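Local atomic coordinates of maquette-3 (PDB entry 6Z0C), a protein that is a designed four-helix bundle built to carry a network of charged side chains buried in its hydrophobic core, probably with no natural function. Residues V129-I140 against K162-L173. Residues are numbered along the deposited sequence; the frame is centred on the assembly and turned at random.
Sequences VAKQLEDEEKFI and KLQVIKQQRELL
Val129 and Leu173 face each other at one end of this helix pair, Ile140 and Lys162 at the other. The helical segments 129-140 and 162-173 run antiparallel at 160°, with axes 9.8 Å apart. Near the middle, the CA atoms of Leu133 and Gln169 are 6.3 Å apart. Leu133 is a knob among Ile166, Gln169, Arg170 and Leu173. Its CG lies anti to the backbone N (chi1 -178°), which brings CD2 to 3.6 Å from Leu173 CD1 and sets CD1 over one face of the Arg170 guanidinium, toward its rim. At the guanidinium edge, Glu137 OE1 forms a salt bridge to Arg170 NH2, modelled doubtfully short. These are neighbouring helices, 105-144 and 152-194, of a designed four-helix bundle with knobs-into-holes packing and buried ion pairs. Glu136 is a charged knob among Lys162, Val165, Ile166 and Gln169. Its chain bends at chi2, and Lys162 NZ donates a salt-bridge hydrogen bond to the syn lone pair of Glu136 OE2 (2.9 Å). OE1 pairs with Lys35 of helix 4-48, while Lys162 also reaches Glu65 of helix 52-99, so these charges link all four helices. With an alanine in place of Glu136, Lys35 and Lys162 would probably lose this shared countercharge. Gln169 OE1 lies 3.2 Å from Glu136 CG and is buried without a polar partner. Gln169 NE2 is 2.8 Å from Gln132 OE1, the two amide planes 57° apart.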
loop_
_atom_site.group_PDB
_atom_site.type_symbol
_atom_site.label_atom_id
_atom_site.label_comp_id
_atom_site.label_asym_id
_atom_site.label_seq_id
_atom_site.Cartn_x
_atom_site.Cartn_y
_atom_site.Cartn_z
ATOM N N VAL A 129 -4.148 -0.011 5.390
ATOM C CA VAL A 129 -2.981 0.775 5.895
ATOM C C VAL A 129 -3.479 1.855 6.870
ATOM O O VAL A 129 -2.840 2.032 7.934
ATOM C CB VAL A 129 -2.149 1.382 4.748
ATOM C CG1 VAL A 129 -1.042 2.281 5.279
ATOM C CG2 VAL A 129 -1.566 0.305 3.842
ATOM N N ALA A 130 -4.558 2.564 6.523
ATOM C CA ALA A 130 -5.176 3.618 7.365
ATOM C C ALA A 130 -5.566 3.031 8.729
ATOM O O ALA A 130 -5.306 3.681 9.753
ATOM C CB ALA A 130 -6.372 4.215 6.663
ATOM N N LYS A 131 -6.172 1.839 8.734
ATOM C CA LYS A 131 -6.621 1.135 9.961
ATOM C C LYS A 131 -5.397 0.744 10.798
ATOM O O LYS A 131 -5.410 1.002 12.015
ATOM C CB LYS A 131 -7.490 -0.073 9.597
ATOM C CG LYS A 131 -7.988 -0.906 10.773
ATOM C CD LYS A 131 -8.435 -0.093 11.976
ATOM C CE LYS A 131 -9.350 -0.850 12.916
ATOM N NZ LYS A 131 -8.686 -2.040 13.497
ATOM N N GLN A 132 -4.365 0.163 10.180
ATOM C CA GLN A 132 -3.137 -0.252 10.911
ATOM C C GLN A 132 -2.492 0.994 11.533
ATOM O O GLN A 132 -2.067 0.921 12.693
ATOM C CB GLN A 132 -2.177 -1.017 9.999
ATOM C CG GLN A 132 -1.002 -1.618 10.759
ATOM C CD GLN A 132 -0.227 -2.641 9.964
ATOM O OE1 GLN A 132 0.951 -2.459 9.660
ATOM N NE2 GLN A 132 -0.882 -3.739 9.632
ATOM N N LEU A 133 -2.460 2.106 10.797
ATOM C CA LEU A 133 -1.901 3.406 11.254
ATOM C C LEU A 133 -2.665 3.894 12.493
ATOM O O LEU A 133 -2.007 4.308 13.467
ATOM C CB LEU A 133 -1.989 4.401 10.095
ATOM C CG LEU A 133 -1.429 5.797 10.349
ATOM C CD1 LEU A 133 0.018 5.740 10.811
ATOM C CD2 LEU A 133 -1.551 6.639 9.089
ATOM N N GLU A 134 -3.998 3.821 12.474
ATOM C CA GLU A 134 -4.860 4.209 13.623
ATOM C C GLU A 134 -4.485 3.370 14.849
ATOM O O GLU A 134 -4.326 3.954 15.932
ATOM C CB GLU A 134 -6.341 4.036 13.291
ATOM C CG GLU A 134 -6.894 5.165 12.449
ATOM C CD GLU A 134 -8.377 5.038 12.154
ATOM O OE1 GLU A 134 -9.155 4.891 13.120
ATOM O OE2 GLU A 134 -8.744 5.070 10.965
ATOM N N ASP A 135 -4.349 2.053 14.677
ATOM C CA ASP A 135 -4.016 1.100 15.769
ATOM C C ASP A 135 -2.618 1.416 16.331
ATOM O O ASP A 135 -2.443 1.311 17.566
ATOM C CB ASP A 135 -4.148 -0.350 15.288
ATOM C CG ASP A 135 -5.586 -0.785 15.049
ATOM O OD1 ASP A 135 -6.507 -0.089 15.522
ATOM O OD2 ASP A 135 -5.777 -1.816 14.390
ATOM N N GLU A 136 -1.663 1.800 15.476
ATOM C CA GLU A 136 -0.290 2.180 15.909
ATOM C C GLU A 136 -0.375 3.451 16.764
ATOM O O GLU A 136 0.244 3.477 17.838
ATOM C CB GLU A 136 0.650 2.395 14.721
ATOM C CG GLU A 136 0.885 1.147 13.890
ATOM C CD GLU A 136 1.800 0.088 14.484
ATOM O OE1 GLU A 136 2.303 -0.741 13.704
ATOM O OE2 GLU A 136 1.998 0.078 15.717
ATOM N N GLU A 137 -1.129 4.455 16.306
ATOM C CA GLU A 137 -1.326 5.741 17.028
ATOM C C GLU A 137 -1.960 5.481 18.399
ATOM O O GLU A 137 -1.545 6.143 19.370
ATOM C CB GLU A 137 -2.197 6.693 16.209
ATOM C CG GLU A 137 -1.481 7.251 15.000
ATOM C CD GLU A 137 -2.316 8.188 14.150
ATOM O OE1 GLU A 137 -1.750 9.170 13.649
ATOM O OE2 GLU A 137 -3.522 7.928 13.983
ATOM N N LYS A 138 -2.935 4.571 18.473
ATOM C CA LYS A 138 -3.630 4.217 19.740
ATOM C C LYS A 138 -2.637 3.565 20.702
ATOM O O LYS A 138 -2.653 3.910 21.896
ATOM C CB LYS A 138 -4.803 3.269 19.491
ATOM C CG LYS A 138 -6.035 3.916 18.883
ATOM C CD LYS A 138 -7.166 2.940 18.689
ATOM C CE LYS A 138 -8.384 3.576 18.059
ATOM N NZ LYS A 138 -9.295 2.550 17.501
ATOM N N PHE A 139 -1.801 2.649 20.212
ATOM C CA PHE A 139 -0.840 1.943 21.091
ATOM C C PHE A 139 0.166 2.951 21.656
ATOM O O PHE A 139 0.496 2.848 22.848
ATOM C CB PHE A 139 -0.118 0.787 20.396
ATOM C CG PHE A 139 0.838 0.127 21.352
ATOM C CD1 PHE A 139 0.358 -0.504 22.490
ATOM C CD2 PHE A 139 2.208 0.235 21.185
ATOM C CE1 PHE A 139 1.228 -1.067 23.410
ATOM C CE2 PHE A 139 3.077 -0.334 22.105
ATOM C CZ PHE A 139 2.586 -0.979 23.216
ATOM N N ILE A 140 0.638 3.887 20.830
ATOM C CA ILE A 140 1.607 4.944 21.252
ATOM C C ILE A 140 0.997 5.756 22.401
ATOM O O ILE A 140 1.715 6.006 23.388
ATOM C CB ILE A 140 2.018 5.825 20.058
ATOM C CG1 ILE A 140 3.084 5.108 19.226
ATOM C CG2 ILE A 140 2.467 7.208 20.513
ATOM C CD1 ILE A 140 3.737 5.970 18.188
ATOM N N LYS A 162 8.235 2.626 17.437
ATOM C CA LYS A 162 6.816 2.784 17.022
ATOM C C LYS A 162 6.647 4.106 16.270
ATOM O O LYS A 162 5.904 4.117 15.277
ATOM C CB LYS A 162 5.873 2.691 18.225
ATOM C CG LYS A 162 5.623 1.279 18.736
ATOM C CD LYS A 162 5.088 0.357 17.670
ATOM C CE LYS A 162 4.344 -0.838 18.225
ATOM N NZ LYS A 162 3.843 -1.700 17.131
ATOM N N LEU A 163 7.326 5.170 16.709
ATOM C CA LEU A 163 7.284 6.495 16.036
ATOM C C LEU A 163 7.867 6.386 14.617
ATOM O O LEU A 163 7.304 7.027 13.700
ATOM C CB LEU A 163 8.024 7.524 16.895
ATOM C CG LEU A 163 7.312 7.916 18.190
ATOM C CD1 LEU A 163 8.220 8.743 19.083
ATOM C CD2 LEU A 163 6.024 8.674 17.900
ATOM N N GLN A 164 8.923 5.589 14.424
ATOM C CA GLN A 164 9.540 5.350 13.088
ATOM C C GLN A 164 8.574 4.532 12.221
ATOM O O GLN A 164 8.451 4.854 11.023
ATOM C CB GLN A 164 10.899 4.652 13.211
ATOM C CG GLN A 164 11.457 4.152 11.884
ATOM C CD GLN A 164 11.654 5.250 10.866
ATOM O OE1 GLN A 164 11.902 6.404 11.205
ATOM N NE2 GLN A 164 11.556 4.892 9.596
ATOM N N VAL A 165 7.928 3.512 12.796
ATOM C CA VAL A 165 6.917 2.662 12.094
ATOM C C VAL A 165 5.819 3.569 11.528
ATOM O O VAL A 165 5.440 3.384 10.358
ATOM C CB VAL A 165 6.320 1.581 13.017
ATOM C CG1 VAL A 165 4.987 1.058 12.499
ATOM C CG2 VAL A 165 7.287 0.430 13.220
ATOM N N ILE A 166 5.322 4.509 12.333
ATOM C CA ILE A 166 4.190 5.395 11.934
ATOM C C ILE A 166 4.631 6.275 10.758
ATOM O O ILE A 166 3.831 6.418 9.820
ATOM C CB ILE A 166 3.654 6.194 13.137
ATOM C CG1 ILE A 166 2.695 5.325 13.952
ATOM C CG2 ILE A 166 3.001 7.494 12.691
ATOM C CD1 ILE A 166 2.354 5.885 15.301
ATOM N N LYS A 167 5.854 6.815 10.786
ATOM C CA LYS A 167 6.414 7.630 9.671
ATOM C C LYS A 167 6.343 6.827 8.368
ATOM O O LYS A 167 5.915 7.401 7.345
ATOM C CB LYS A 167 7.870 8.036 9.922
ATOM C CG LYS A 167 8.077 9.207 10.869
ATOM C CD LYS A 167 9.521 9.664 10.931
ATOM C CE LYS A 167 9.749 10.832 11.866
ATOM N NZ LYS A 167 9.742 10.405 13.281
ATOM N N GLN A 168 6.759 5.558 8.408
ATOM C CA GLN A 168 6.802 4.655 7.226
ATOM C C GLN A 168 5.379 4.323 6.755
ATOM O O GLN A 168 5.177 4.246 5.531
ATOM C CB GLN A 168 7.593 3.389 7.553
ATOM C CG GLN A 168 9.073 3.658 7.782
ATOM C CD GLN A 168 9.852 2.407 8.109
ATOM O OE1 GLN A 168 10.702 2.398 8.993
ATOM N NE2 GLN A 168 9.564 1.329 7.400
ATOM N N GLN A 169 4.426 4.128 7.670
ATOM C CA GLN A 169 3.018 3.817 7.290
ATOM C C GLN A 169 2.380 5.037 6.611
ATOM O O GLN A 169 1.626 4.834 5.657
ATOM C CB GLN A 169 2.218 3.313 8.490
ATOM C CG GLN A 169 2.404 1.820 8.728
ATOM C CD GLN A 169 1.968 1.395 10.107
ATOM O OE1 GLN A 169 1.713 2.224 10.976
ATOM N NE2 GLN A 169 1.878 0.093 10.314
ATOM N N ARG A 170 2.689 6.259 7.051
ATOM C CA ARG A 170 2.206 7.500 6.382
ATOM C C ARG A 170 2.840 7.620 4.995
ATOM O O ARG A 170 2.164 8.099 4.069
ATOM C CB ARG A 170 2.548 8.742 7.204
ATOM C CG ARG A 170 1.811 8.805 8.528
ATOM C CD ARG A 170 1.721 10.225 9.030
ATOM N NE ARG A 170 1.375 10.234 10.436
ATOM C CZ ARG A 170 0.157 10.026 10.924
ATOM N NH1 ARG A 170 -0.869 9.791 10.119
ATOM N NH2 ARG A 170 -0.030 10.063 12.233
ATOM N N GLU A 171 4.108 7.230 4.871
ATOM C CA GLU A 171 4.839 7.214 3.579
ATOM C C GLU A 171 4.124 6.233 2.639
ATOM O O GLU A 171 3.907 6.586 1.468
ATOM C CB GLU A 171 6.308 6.852 3.815
ATOM C CG GLU A 171 7.267 7.583 2.899
ATOM C CD GLU A 171 7.222 9.099 3.011
ATOM O OE1 GLU A 171 7.613 9.630 4.071
ATOM O OE2 GLU A 171 6.785 9.741 2.041
ATOM N N LEU A 172 3.734 5.065 3.154
ATOM C CA LEU A 172 3.032 4.008 2.378
ATOM C C LEU A 172 1.653 4.522 1.942
ATOM O O LEU A 172 1.311 4.330 0.764
ATOM C CB LEU A 172 2.927 2.743 3.234
ATOM C CG LEU A 172 2.226 1.549 2.589
ATOM C CD1 LEU A 172 2.858 1.191 1.252
ATOM C CD2 LEU A 172 2.243 0.353 3.526
ATOM N N LEU A 173 0.901 5.173 2.839
ATOM C CA LEU A 173 -0.408 5.797 2.486
ATOM C C LEU A 173 -0.218 6.750 1.300
ATOM O O LEU A 173 -1.036 6.689 0.370
ATOM C CB LEU A 173 -1.003 6.543 3.688
ATOM C CG LEU A 173 -1.964 5.749 4.569
ATOM C CD1 LEU A 173 -2.553 6.641 5.653
ATOM C CD2 LEU A 173 -3.080 5.113 3.750
#